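Local structure of Rik1-associated factor 1 (4O9D) at residues 402-407 with 414-419; 65-70 with 391-396; 342-345 with 350-353; 359-364 with 369-374. The protein is a component, seen here as its WD40 propeller domain, of the Clr4 methyltransferase complex, which ubiquitylates and methylates histone H3 to establish heterochromatin. All blocks are in the same frame, centred on the assembly; numbering follows the deposited sequence.

Interaction 1 of 4, residues 402-407 with 414-419; sequences DVNMYS and NKFGEF
The hydroxyl of Tyr406 holds two hydrogen bonds, one with Thr376 OG1 and a weak one from Asn404 (ND2 to OH 3.4 Å), and CZ of Phe416 packs against it, 3.6 Å from Tyr406 OH. Tyr406 and Asn404 lie on strand 403-407 of the closing blade of a WD40 beta-propeller, covered by the loop that leads out of it, and Thr376 on the outer strand of the preceding blade. Phe416 and Tyr406 make an offset edge-to-face pair, ring centres 5.4 Å apart and planes at 77°, with CE1 of Phe416 over the tyrosine face, toward its rim, and CZ beside the CE2-CZ end. The Asn404 amide meets Phe416 in a flatter way, its plane only 30° from that of the ring; OD1 lies over the phenylalanine face and ND2 is 3.8 Å from CZ, while OD1 also hydrogen-bonds His25 ND1. That bond ties the amide to strand 21-26, which joins the blade edge beside 403-407, the Velcro closure of the propeller. Further along, Met405 meets Phe419 in a Met-aromatic contact. The bend of the methionine chain at chi2 (-139°) helps place SD at the edge of the ring, 4.1 Å from Phe419 CZ.

Interaction 2 of 4, residues 65-70 with 391-396; sequences GDFHSE and ASKLTV
Lys393 lays its aliphatic chain over Phe67, and this one pair carries the whole contact. The main interaction is CH-pi: CE of Lys393 lies 4.2 Å from the centroid of the Phe67 ring, almost straight above its centre (5° off the normal). A second apolar touch comes nearer the root of the lysine, where CG is 4.1 Å from CZ of Phe67. Bends at chi2 (-65°) and chi4 fold the lysine chain across the ring, the two side chains passing each other in opposite directions. The electrostatic part is small, since Lys393 NZ is 5.3 Å from the ring centroid of Phe67, long for a cation-pi interaction and at most weakly attractive.

Hydrogen bonds instead hold the ammonium on its own side. NZ of Lys393 donates to Ser392 OG at 3.1 Å, with weaker bonds to the Ser392 carbonyl and to Ser407 OG, and this probably steadies the chain over the ring. On the partner side, the turn that presents Phe67 is an Asx motif: Ser69 N donates to Asp66 OD1 (2.8 Å), while Asp66 OD2 forms a salt bridge with Lys44.

The contact bridges two adjacent blades at the ring closure of the propeller. Phe67 follows strand 62-66 of the first blade and also touches Phe45, Tyr38 and Met405; Lys393 begins strand 393-398 of the last blade, next to strand 403-407, and its side chain touches Tyr38 of strand 33-38.

Interaction 3 of 4, residues 342-345 with 350-353; sequences AQWQ and LFVT
Trp344 spreads its indole over Phe351, its partner in a non-hydrogen-bonded pair of this antiparallel hairpin, the two inner strands of a WD40 blade. The chain starts beside the partner backbone, with CB 4.0 Å from Leu350 O, and CG anti to the carbonyl carbon (chi1 -62°) turns the ring over the neighbouring strand. In the five-membered ring, CG, CD1 and NE1 all pass close to Phe351 CD1; NE1 also hydrogen-bonds Thr285 OG1. The tightest touch comes at the ring fusion, where CE2 is 3.4 Å from Phe351 CD1; CD2 and CZ2 lie against the same atom. Along the other flank CE3 lies 3.6 Å from Leu350 O. Beyond it CZ3 and CH2 reach Phe351 CB, which sits over the face of the six-membered ring, 3.7 Å from its centroid, as a CH-pi contact. The five-membered ring and the phenyl ring meet obliquely, inclined at 40°.

Beneath this packing the backbones are joined by a reciprocal pair, Gln343 N to Val352 O (2.9 Å) and Val352 N to Gln343 O (2.8 Å), and by Gln345 N to Leu350 O. Phe351 CZ extends the apolar layer to Ala342 CB.

Strand 341-344 is the first of its four-stranded blade, and strand 351-354 lies between it and 359-363. The Trp344 and Phe351 face packs against Thr294 of strand 292-297 in the preceding blade, while Gln343 OE1 accepts a hydrogen bond from Phe387 N of the following one.

Interaction 4 of 4, residues 359-364 with 369-374; sequences IVKVWD and NPFIQN. With EDO (1,2-ethanediol), chain E.
Lys361 and Asn374 run side by side along the rim of the hairpin and join at their ends, NZ donating to OD1 at 2.7 Å. A water bridges the same two groups, accepting from Lys361 NZ and from Asn374 ND2. Next to them, Phe371 turns its edge toward the face of Trp363, with ring centres 5.6 Å apart and planes at 68°; Phe371 CB also rests on Trp363 CZ3 (3.6 Å). With chi1 at 176° the ring of Phe371 swings away from its own backbone nitrogen, toward Lys361, whose NZ lies near CE1.

Three backbone bonds hold the strands in the register that brings these side chains together: Val362 N to Gln373 O, Ile372 N to Val362 O (2.8 Å) and Asp364 N to Pro370 O (2.7 Å). Val362 is matched by two residues, Ile372 and Gln373, in a classic bulge, so the pairing steps on by one residue before Trp363. Before the strand, Asn369 OD1 accepts from Phe371 N in an Asx turn.

Farther out, Trp363 and Asp364 are the WD dipeptide of this repeat. Trp363 NE1 donates to Thr353 OG1, which His319 also binds, as in the Trp-Ser/Thr-His part of the structural tetrad of WD40 blades; Asp364 forms a salt bridge with Arg366.

The chemistry thus divides along the hairpin: aromatic and apolar packing around Trp363, polar groups at the rim. There Asn374 N also donates to O1 of a 1,2-ethanediol (2.8 Å), probably from the crystallisation liquor, so this strand's outer edge can still offer a backbone N-H to a small molecule.

Interactions 3 and 4 build one blade: its first and second strands pair in 3, its third and fourth in 4, and strands 351-354 and 359-363 are neighbours between them. Interactions 1 and 2 meet in the next blade, the closing one, where strands 393-398 and 403-407 are also adjacent. Interactions 1 and 3 are buried, 4 is partly so, and 2 is a surface contact. Interactions 3 and 4 combine backbone pairing with aromatic packing; contacts 1 and 2 have no hydrogen bond across and rely on aromatic, sulfur and CH-pi packing. Val360 against Val396 and Gln345 against Ala391 link the two blades, while interaction 2 reaches the blade beyond.

Interaction 1 of 4, residues 402-407 with 414-419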
loop_
_atom_site.group_PDB
_atom_site.type_symbol
_atom_site.label_atom_id
_atom_site.label_comp_id
_atom_site.label_asym_id
_atom_site.label_seq_id
_atom_site.Cartn_x
_atom_site.Cartn_y
_atom_site.Cartn_z
ATOM N N ASP A 402 4.272 -9.945 -14.517
ATOM C CA ASP A 402 4.963 -10.972 -13.740
ATOM C C ASP A 402 4.718 -10.801 -12.253
ATOM O O ASP A 402 4.838 -9.710 -11.722
ATOM C CB ASP A 402 6.476 -10.961 -13.994
ATOM C CG ASP A 402 6.863 -11.763 -15.236
ATOM O OD1 ASP A 402 6.049 -12.608 -15.671
ATOM O OD2 ASP A 402 7.965 -11.550 -15.776
ATOM N N VAL A 403 4.400 -11.901 -11.590
ATOM C CA VAL A 403 4.334 -11.944 -10.134
ATOM C C VAL A 403 5.179 -13.105 -9.610
ATOM O O VAL A 403 4.855 -14.276 -9.857
ATOM C CB VAL A 403 2.869 -12.104 -9.652
ATOM C CG1 VAL A 403 2.799 -12.218 -8.114
ATOM C CG2 VAL A 403 2.061 -10.943 -10.119
ATOM N N ASN A 404 6.277 -12.786 -8.921
ATOM C CA ASN A 404 7.098 -13.811 -8.291
ATOM C C ASN A 404 6.835 -13.940 -6.799
ATOM O O ASN A 404 6.859 -12.948 -6.069
ATOM C CB ASN A 404 8.594 -13.542 -8.530
ATOM C CG ASN A 404 8.987 -13.716 -9.988
ATOM O OD1 ASN A 404 8.192 -14.176 -10.799
ATOM N ND2 ASN A 404 10.214 -13.360 -10.318
ATOM N N MET A 405 6.591 -15.167 -6.349
ATOM C CA MET A 405 6.429 -15.455 -4.925
ATOM C C MET A 405 7.600 -16.273 -4.363
ATOM O O MET A 405 7.927 -17.355 -4.896
ATOM C CB MET A 405 5.150 -16.258 -4.670
ATOM C CG MET A 405 3.853 -15.469 -4.656
ATOM S SD MET A 405 2.758 -16.047 -3.318
ATOM C CE MET A 405 1.490 -14.795 -3.378
ATOM N N TYR A 406 8.193 -15.781 -3.273
ATOM C CA TYR A 406 9.289 -16.472 -2.599
ATOM C C TYR A 406 8.803 -16.965 -1.246
ATOM O O TYR A 406 8.056 -16.272 -0.571
ATOM C CB TYR A 406 10.494 -15.542 -2.448
ATOM C CG TYR A 406 10.934 -14.960 -3.766
ATOM C CD1 TYR A 406 10.251 -13.889 -4.330
ATOM C CD2 TYR A 406 12.021 -15.496 -4.465
ATOM C CE1 TYR A 406 10.638 -13.361 -5.554
ATOM C CE2 TYR A 406 12.415 -14.976 -5.677
ATOM C CZ TYR A 406 11.724 -13.914 -6.216
ATOM O OH TYR A 406 12.089 -13.401 -7.437
ATOM N N SER A 407 9.204 -18.170 -0.853
ATOM C CA SER A 407 8.751 -18.722 0.419
ATOM C C SER A 407 9.884 -19.443 1.136
ATOM O O SER A 407 10.885 -19.804 0.532
ATOM C CB SER A 407 7.590 -19.694 0.195
ATOM O OG SER A 407 7.041 -20.117 1.427
ATOM N N ASN A 414 14.620 -23.914 -5.881
ATOM C CA ASN A 414 15.575 -23.568 -6.914
ATOM C C ASN A 414 14.802 -22.872 -8.026
ATOM O O ASN A 414 15.245 -21.860 -8.574
ATOM C CB ASN A 414 16.284 -24.824 -7.441
ATOM C CG ASN A 414 16.904 -25.669 -6.325
ATOM O OD1 ASN A 414 17.468 -25.141 -5.367
ATOM N ND2 ASN A 414 16.801 -26.990 -6.454
ATOM N N LYS A 415 13.624 -23.407 -8.334
ATOM C CA LYS A 415 12.819 -22.889 -9.430
ATOM C C LYS A 415 11.400 -22.555 -8.982
ATOM O O LYS A 415 10.937 -23.017 -7.941
ATOM C CB LYS A 415 12.773 -23.899 -10.574
ATOM C CG LYS A 415 12.479 -25.334 -10.136
ATOM C CD LYS A 415 12.283 -26.258 -11.342
ATOM C CE LYS A 415 13.527 -26.321 -12.222
ATOM N NZ LYS A 415 13.209 -26.419 -13.682
ATOM N N PHE A 416 10.716 -21.758 -9.793
ATOM C CA PHE A 416 9.331 -21.393 -9.516
ATOM C C PHE A 416 8.354 -22.442 -10.044
ATOM O O PHE A 416 8.499 -22.925 -11.169
ATOM C CB PHE A 416 8.994 -20.067 -10.177
ATOM C CG PHE A 416 9.754 -18.902 -9.634
ATOM C CD1 PHE A 416 9.394 -18.331 -8.418
ATOM C CD2 PHE A 416 10.801 -18.348 -10.353
ATOM C CE1 PHE A 416 10.091 -17.232 -7.916
ATOM C CE2 PHE A 416 11.502 -17.243 -9.859
ATOM C CZ PHE A 416 11.141 -16.688 -8.640
ATOM N N GLY A 417 7.364 -22.782 -9.225
ATOM C CA GLY A 417 6.260 -23.605 -9.664
ATOM C C GLY A 417 5.154 -22.706 -10.169
ATOM O O GLY A 417 5.358 -21.492 -10.363
ATOM N N GLU A 418 3.985 -23.302 -10.386
ATOM C CA GLU A 418 2.798 -22.560 -10.786
ATOM C C GLU A 418 1.665 -22.846 -9.833
ATOM O O GLU A 418 1.636 -23.892 -9.175
ATOM C CB GLU A 418 2.353 -22.950 -12.193
ATOM C CG GLU A 418 3.108 -22.263 -13.304
ATOM C CD GLU A 418 2.747 -22.823 -14.673
ATOM O OE1 GLU A 418 3.619 -23.472 -15.287
ATOM O OE2 GLU A 418 1.591 -22.626 -15.134
ATOM N N PHE A 419 0.739 -21.893 -9.756
ATOM C CA PHE A 419 -0.535 -22.118 -9.120
ATOM C C PHE A 419 -1.386 -22.782 -10.187
ATOM O O PHE A 419 -1.119 -22.637 -11.390
ATOM C CB PHE A 419 -1.170 -20.793 -8.655
ATOM C CG PHE A 419 -0.511 -20.203 -7.434
ATOM C CD1 PHE A 419 -0.818 -20.678 -6.164
ATOM C CD2 PHE A 419 0.423 -19.171 -7.557
ATOM C CE1 PHE A 419 -0.201 -20.143 -5.021
ATOM C CE2 PHE A 419 1.033 -18.629 -6.430
ATOM C CZ PHE A 419 0.712 -19.116 -5.159
#

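Interaction 2 of 4, residues 65-70 with 391-396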
loop_
_atom_site.group_PDB
_atom_site.type_symbol
_atom_site.label_atom_id
_atom_site.label_comp_id
_atom_site.label_asym_id
_atom_site.label_seq_id
_atom_site.Cartn_x
_atom_site.Cartn_y
_atom_site.Cartn_z
ATOM N N GLY A 65 -5.698 -16.488 -3.992
ATOM C CA GLY A 65 -4.966 -17.744 -4.012
ATOM C C GLY A 65 -4.923 -18.378 -2.630
ATOM O O GLY A 65 -5.177 -17.710 -1.622
ATOM N N ASP A 66 -4.585 -19.668 -2.594
ATOM C CA ASP A 66 -4.578 -20.458 -1.374
ATOM C C ASP A 66 -3.238 -21.183 -1.266
ATOM O O ASP A 66 -2.865 -21.935 -2.168
ATOM C CB ASP A 66 -5.720 -21.486 -1.420
ATOM C CG ASP A 66 -5.819 -22.304 -0.146
ATOM O OD1 ASP A 66 -5.032 -23.257 0.012
ATOM O OD2 ASP A 66 -6.678 -21.983 0.706
ATOM N N PHE A 67 -2.523 -20.969 -0.166
ATOM C CA PHE A 67 -1.163 -21.490 -0.026
ATOM C C PHE A 67 -1.151 -23.023 0.170
ATOM O O PHE A 67 -0.307 -23.713 -0.380
ATOM C CB PHE A 67 -0.426 -20.790 1.121
ATOM C CG PHE A 67 -0.059 -19.339 0.835
ATOM C CD1 PHE A 67 0.526 -18.973 -0.374
ATOM C CD2 PHE A 67 -0.292 -18.347 1.780
ATOM C CE1 PHE A 67 0.882 -17.638 -0.633
ATOM C CE2 PHE A 67 0.059 -17.005 1.528
ATOM C CZ PHE A 67 0.645 -16.656 0.310
ATOM N N HIS A 68 -2.095 -23.545 0.937
ATOM C CA HIS A 68 -2.187 -24.989 1.135
ATOM C C HIS A 68 -2.456 -25.763 -0.164
ATOM O O HIS A 68 -1.798 -26.762 -0.432
ATOM C CB HIS A 68 -3.272 -25.322 2.153
ATOM C CG HIS A 68 -3.534 -26.790 2.286
ATOM N ND1 HIS A 68 -2.529 -27.708 2.498
ATOM C CD2 HIS A 68 -4.685 -27.503 2.210
ATOM C CE1 HIS A 68 -3.048 -28.923 2.562
ATOM N NE2 HIS A 68 -4.355 -28.826 2.390
ATOM N N SER A 69 -3.406 -25.299 -0.975
ATOM C CA SER A 69 -3.812 -26.046 -2.176
ATOM C C SER A 69 -3.072 -25.598 -3.428
ATOM O O SER A 69 -3.125 -26.274 -4.470
ATOM C CB SER A 69 -5.333 -25.922 -2.397
ATOM O OG SER A 69 -5.703 -24.585 -2.715
ATOM N N GLU A 70 -2.388 -24.457 -3.334
ATOM C CA GLU A 70 -1.625 -23.939 -4.454
ATOM C C GLU A 70 -2.547 -23.716 -5.648
ATOM O O GLU A 70 -2.192 -23.974 -6.800
ATOM C CB GLU A 70 -0.468 -24.889 -4.779
ATOM C CG GLU A 70 0.301 -25.264 -3.522
ATOM C CD GLU A 70 1.624 -25.992 -3.794
ATOM O OE1 GLU A 70 1.915 -26.343 -4.970
ATOM O OE2 GLU A 70 2.376 -26.195 -2.815
ATOM N N ALA A 391 6.776 -12.972 7.838
ATOM C CA ALA A 391 8.101 -13.021 7.211
ATOM C C ALA A 391 8.323 -14.270 6.344
ATOM O O ALA A 391 9.431 -14.484 5.816
ATOM C CB ALA A 391 9.189 -12.934 8.290
ATOM N N SER A 392 7.275 -15.080 6.179
ATOM C CA SER A 392 7.405 -16.368 5.491
ATOM C C SER A 392 7.184 -16.247 3.989
ATOM O O SER A 392 7.453 -17.190 3.235
ATOM C CB SER A 392 6.430 -17.411 6.069
ATOM O OG SER A 392 5.085 -17.201 5.633
ATOM N N LYS A 393 6.693 -15.096 3.552
ATOM C CA LYS A 393 6.429 -14.888 2.135
ATOM C C LYS A 393 6.978 -13.542 1.694
ATOM O O LYS A 393 6.928 -12.569 2.455
ATOM C CB LYS A 393 4.924 -14.929 1.867
ATOM C CG LYS A 393 4.252 -16.248 2.264
ATOM C CD LYS A 393 4.776 -17.407 1.415
ATOM C CE LYS A 393 4.243 -18.765 1.880
ATOM N NZ LYS A 393 4.678 -19.114 3.273
ATOM N N LEU A 394 7.511 -13.493 0.473
ATOM C CA LEU A 394 7.794 -12.230 -0.198
ATOM C C LEU A 394 7.253 -12.307 -1.643
ATOM O O LEU A 394 7.451 -13.302 -2.344
ATOM C CB LEU A 394 9.302 -11.929 -0.168
ATOM C CG LEU A 394 9.742 -10.714 -0.989
ATOM C CD1 LEU A 394 9.153 -9.398 -0.420
ATOM C CD2 LEU A 394 11.290 -10.629 -1.070
ATOM N N THR A 395 6.524 -11.283 -2.064
ATOM C CA THR A 395 5.920 -11.279 -3.377
ATOM C C THR A 395 6.448 -10.044 -4.084
ATOM O O THR A 395 6.402 -8.951 -3.525
ATOM C CB THR A 395 4.339 -11.240 -3.283
ATOM O OG1 THR A 395 3.855 -12.387 -2.575
ATOM C CG2 THR A 395 3.742 -11.254 -4.662
ATOM N N VAL A 396 6.957 -10.216 -5.305
ATOM C CA VAL A 396 7.518 -9.123 -6.065
ATOM C C VAL A 396 6.926 -9.128 -7.470
ATOM O O VAL A 396 6.817 -10.176 -8.087
ATOM C CB VAL A 396 9.066 -9.262 -6.125
ATOM C CG1 VAL A 396 9.691 -8.135 -6.917
ATOM C CG2 VAL A 396 9.617 -9.300 -4.705
#

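Interaction 3 of 4, residues 342-345 with 350-353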
loop_
_atom_site.group_PDB
_atom_site.type_symbol
_atom_site.label_atom_id
_atom_site.label_comp_id
_atom_site.label_asym_id
_atom_site.label_seq_id
_atom_site.Cartn_x
_atom_site.Cartn_y
_atom_site.Cartn_z
ATOM N N ALA A 342 9.506 -0.767 -0.915
ATOM C CA ALA A 342 10.382 -0.340 0.165
ATOM C C ALA A 342 9.823 -0.828 1.498
ATOM O O ALA A 342 8.832 -0.293 1.975
ATOM C CB ALA A 342 10.530 1.190 0.169
ATOM N N GLN A 343 10.458 -1.845 2.083
ATOM C CA GLN A 343 9.940 -2.461 3.310
ATOM C C GLN A 343 11.057 -2.990 4.172
ATOM O O GLN A 343 12.060 -3.524 3.666
ATOM C CB GLN A 343 8.999 -3.644 2.982
ATOM C CG GLN A 343 7.638 -3.246 2.418
ATOM C CD GLN A 343 6.615 -4.378 2.480
ATOM O OE1 GLN A 343 6.946 -5.523 2.799
ATOM N NE2 GLN A 343 5.356 -4.054 2.178
ATOM N N TRP A 344 10.853 -2.888 5.474
ATOM C CA TRP A 344 11.690 -3.577 6.436
ATOM C C TRP A 344 11.229 -5.011 6.622
ATOM O O TRP A 344 10.031 -5.306 6.735
ATOM C CB TRP A 344 11.700 -2.827 7.764
ATOM C CG TRP A 344 12.286 -1.439 7.583
ATOM C CD1 TRP A 344 11.629 -0.322 7.147
ATOM C CD2 TRP A 344 13.645 -1.044 7.808
ATOM N NE1 TRP A 344 12.496 0.756 7.105
ATOM C CE2 TRP A 344 13.739 0.331 7.496
ATOM C CE3 TRP A 344 14.798 -1.724 8.236
ATOM C CZ2 TRP A 344 14.929 1.034 7.605
ATOM C CZ3 TRP A 344 15.974 -1.015 8.362
ATOM C CH2 TRP A 344 16.042 0.340 8.038
ATOM N N GLN A 345 12.205 -5.909 6.576
ATOM C CA GLN A 345 11.999 -7.315 6.875
ATOM C C GLN A 345 11.187 -7.458 8.157
ATOM O O GLN A 345 11.633 -7.036 9.222
ATOM C CB GLN A 345 13.374 -7.974 7.069
ATOM C CG GLN A 345 13.349 -9.232 7.928
ATOM C CD GLN A 345 13.388 -10.485 7.090
ATOM O OE1 GLN A 345 14.416 -10.821 6.504
ATOM N NE2 GLN A 345 12.256 -11.175 7.007
ATOM N N LEU A 350 16.811 -5.833 8.409
ATOM C CA LEU A 350 17.219 -5.516 7.043
ATOM C C LEU A 350 16.150 -4.701 6.295
ATOM O O LEU A 350 14.946 -4.866 6.525
ATOM C CB LEU A 350 17.513 -6.796 6.265
ATOM C CG LEU A 350 18.760 -7.544 6.737
ATOM C CD1 LEU A 350 18.982 -8.798 5.935
ATOM C CD2 LEU A 350 19.987 -6.644 6.666
ATOM N N PHE A 351 16.608 -3.839 5.394
ATOM C CA PHE A 351 15.726 -3.010 4.579
ATOM C C PHE A 351 15.790 -3.558 3.153
ATOM O O PHE A 351 16.848 -4.007 2.692
ATOM C CB PHE A 351 16.196 -1.547 4.647
ATOM C CG PHE A 351 15.316 -0.562 3.892
ATOM C CD1 PHE A 351 13.962 -0.423 4.199
ATOM C CD2 PHE A 351 15.866 0.268 2.922
ATOM C CE1 PHE A 351 13.176 0.490 3.513
ATOM C CE2 PHE A 351 15.096 1.211 2.248
ATOM C CZ PHE A 351 13.733 1.321 2.545
ATOM N N VAL A 352 14.651 -3.560 2.480
ATOM C CA VAL A 352 14.545 -4.113 1.151
ATOM C C VAL A 352 13.824 -3.172 0.186
ATOM O O VAL A 352 12.672 -2.753 0.423
ATOM C CB VAL A 352 13.787 -5.471 1.171
ATOM C CG1 VAL A 352 13.759 -6.073 -0.214
ATOM C CG2 VAL A 352 14.422 -6.419 2.169
ATOM N N THR A 353 14.472 -2.900 -0.941
ATOM C CA THR A 353 13.941 -1.967 -1.906
ATOM C C THR A 353 13.971 -2.555 -3.312
ATOM O O THR A 353 14.844 -3.357 -3.650
ATOM C CB THR A 353 14.698 -0.606 -1.863
ATOM O OG1 THR A 353 16.058 -0.767 -2.288
ATOM C CG2 THR A 353 14.683 -0.027 -0.470
#

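Interaction 4 of 4, residues 359-364 with 369-374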
loop_
_atom_site.group_PDB
_atom_site.type_symbol
_atom_site.label_atom_id
_atom_site.label_comp_id
_atom_site.label_asym_id
_atom_site.label_seq_id
_atom_site.Cartn_x
_atom_site.Cartn_y
_atom_site.Cartn_z
ATOM N N ILE A 359 15.644 -4.841 -10.002
ATOM C CA ILE A 359 16.357 -5.558 -8.944
ATOM C C ILE A 359 15.766 -5.288 -7.572
ATOM O O ILE A 359 15.376 -4.167 -7.260
ATOM C CB ILE A 359 17.858 -5.162 -8.898
ATOM C CG1 ILE A 359 18.493 -5.241 -10.297
ATOM C CG2 ILE A 359 18.631 -6.050 -7.909
ATOM C CD1 ILE A 359 18.735 -6.660 -10.786
ATOM N N VAL A 360 15.718 -6.332 -6.758
ATOM C CA VAL A 360 15.402 -6.201 -5.340
ATOM C C VAL A 360 16.719 -6.208 -4.578
ATOM O O VAL A 360 17.453 -7.189 -4.627
ATOM C CB VAL A 360 14.498 -7.353 -4.846
ATOM C CG1 VAL A 360 14.278 -7.256 -3.337
ATOM C CG2 VAL A 360 13.154 -7.338 -5.609
ATOM N N LYS A 361 17.025 -5.102 -3.904
ATOM C CA LYS A 361 18.294 -4.950 -3.201
ATOM C C LYS A 361 18.062 -5.042 -1.698
ATOM O O LYS A 361 17.013 -4.584 -1.197
ATOM C CB LYS A 361 18.950 -3.620 -3.592
ATOM C CG LYS A 361 19.498 -3.635 -5.038
ATOM C CD LYS A 361 20.096 -2.306 -5.453
ATOM C CE LYS A 361 20.790 -2.444 -6.826
ATOM N NZ LYS A 361 21.947 -3.400 -6.730
ATOM N N VAL A 362 19.017 -5.664 -0.996
ATOM C CA VAL A 362 18.922 -5.858 0.456
ATOM C C VAL A 362 19.993 -4.967 1.115
ATOM O O VAL A 362 21.146 -4.963 0.662
ATOM C CB VAL A 362 19.122 -7.343 0.880
ATOM C CG1 VAL A 362 18.994 -7.511 2.395
ATOM C CG2 VAL A 362 18.127 -8.281 0.151
ATOM N N TRP A 363 19.596 -4.215 2.153
ATOM C CA TRP A 363 20.468 -3.245 2.810
ATOM C C TRP A 363 20.496 -3.414 4.332
ATOM O O TRP A 363 19.462 -3.708 4.942
ATOM C CB TRP A 363 20.003 -1.813 2.513
ATOM C CG TRP A 363 19.596 -1.523 1.080
ATOM C CD1 TRP A 363 18.364 -1.695 0.528
ATOM C CD2 TRP A 363 20.430 -0.966 0.045
ATOM N NE1 TRP A 363 18.372 -1.285 -0.799
ATOM C CE2 TRP A 363 19.628 -0.838 -1.116
ATOM C CE3 TRP A 363 21.782 -0.562 -0.008
ATOM C CZ2 TRP A 363 20.120 -0.325 -2.320
ATOM C CZ3 TRP A 363 22.279 -0.057 -1.214
ATOM C CH2 TRP A 363 21.447 0.057 -2.354
ATOM N N ASP A 364 21.672 -3.224 4.949
ATOM C CA ASP A 364 21.769 -3.115 6.418
ATOM C C ASP A 364 22.345 -1.746 6.794
ATOM O O ASP A 364 23.528 -1.480 6.590
ATOM C CB ASP A 364 22.635 -4.204 7.028
ATOM C CG ASP A 364 22.487 -4.275 8.540
ATOM O OD1 ASP A 364 22.257 -3.219 9.177
ATOM O OD2 ASP A 364 22.566 -5.390 9.093
ATOM N N ASN A 369 29.019 0.398 4.562
ATOM C CA ASN A 369 28.405 0.304 3.252
ATOM C C ASN A 369 27.199 -0.580 3.453
ATOM O O ASN A 369 27.350 -1.761 3.747
ATOM C CB ASN A 369 29.321 -0.342 2.210
ATOM C CG ASN A 369 28.633 -0.477 0.853
ATOM O OD1 ASN A 369 27.399 -0.356 0.741
ATOM N ND2 ASN A 369 29.419 -0.714 -0.187
ATOM N N PRO A 370 25.992 -0.003 3.333
ATOM C CA PRO A 370 24.774 -0.742 3.705
ATOM C C PRO A 370 24.367 -1.861 2.734
ATOM O O PRO A 370 23.605 -2.745 3.153
ATOM C CB PRO A 370 23.693 0.358 3.745
ATOM C CG PRO A 370 24.179 1.414 2.840
ATOM C CD PRO A 370 25.700 1.393 2.969
ATOM N N PHE A 371 24.839 -1.841 1.486
ATOM C CA PHE A 371 24.415 -2.881 0.539
ATOM C C PHE A 371 24.874 -4.290 0.930
ATOM O O PHE A 371 26.053 -4.520 1.223
ATOM C CB PHE A 371 24.877 -2.550 -0.879
ATOM C CG PHE A 371 24.549 -3.617 -1.898
ATOM C CD1 PHE A 371 23.236 -3.781 -2.367
ATOM C CD2 PHE A 371 25.554 -4.430 -2.416
ATOM C CE1 PHE A 371 22.941 -4.736 -3.326
ATOM C CE2 PHE A 371 25.269 -5.399 -3.374
ATOM C CZ PHE A 371 23.961 -5.556 -3.835
ATOM N N ILE A 372 23.934 -5.231 0.940
ATOM C CA ILE A 372 24.212 -6.586 1.365
ATOM C C ILE A 372 24.299 -7.445 0.119
ATOM O O ILE A 372 25.337 -8.061 -0.159
ATOM C CB ILE A 372 23.085 -7.149 2.247
ATOM C CG1 ILE A 372 22.949 -6.320 3.532
ATOM C CG2 ILE A 372 23.310 -8.636 2.532
ATOM C CD1 ILE A 372 24.193 -6.295 4.405
ATOM N N GLN A 373 23.216 -7.465 -0.651
ATOM C CA GLN A 373 23.141 -8.340 -1.821
ATOM C C GLN A 373 21.929 -7.994 -2.664
ATOM O O GLN A 373 21.004 -7.345 -2.187
ATOM C CB GLN A 373 23.035 -9.786 -1.360
ATOM C CG GLN A 373 21.680 -10.097 -0.714
ATOM C CD GLN A 373 21.479 -11.577 -0.463
ATOM O OE1 GLN A 373 22.375 -12.265 0.019
ATOM N NE2 GLN A 373 20.292 -12.073 -0.787
ATOM N N ASN A 374 21.975 -8.374 -3.936
ATOM C CA ASN A 374 20.806 -8.370 -4.794
ATOM C C ASN A 374 20.021 -9.628 -4.454
ATOM O O ASN A 374 20.575 -10.722 -4.474
ATOM C CB ASN A 374 21.207 -8.353 -6.273
ATOM C CG ASN A 374 21.803 -7.013 -6.704
ATOM O OD1 ASN A 374 21.693 -6.024 -5.996
ATOM N ND2 ASN A 374 22.412 -6.978 -7.887
HETATM C C1 EDO E . 24.703 -8.716 -5.860
HETATM O O1 EDO E . 24.338 -9.595 -4.798
HETATM C C2 EDO E . 26.154 -8.262 -5.713
HETATM O O2 EDO E . 26.309 -7.027 -6.419
HETATM O O HOH W 1 23.083 -4.661 -9.220
#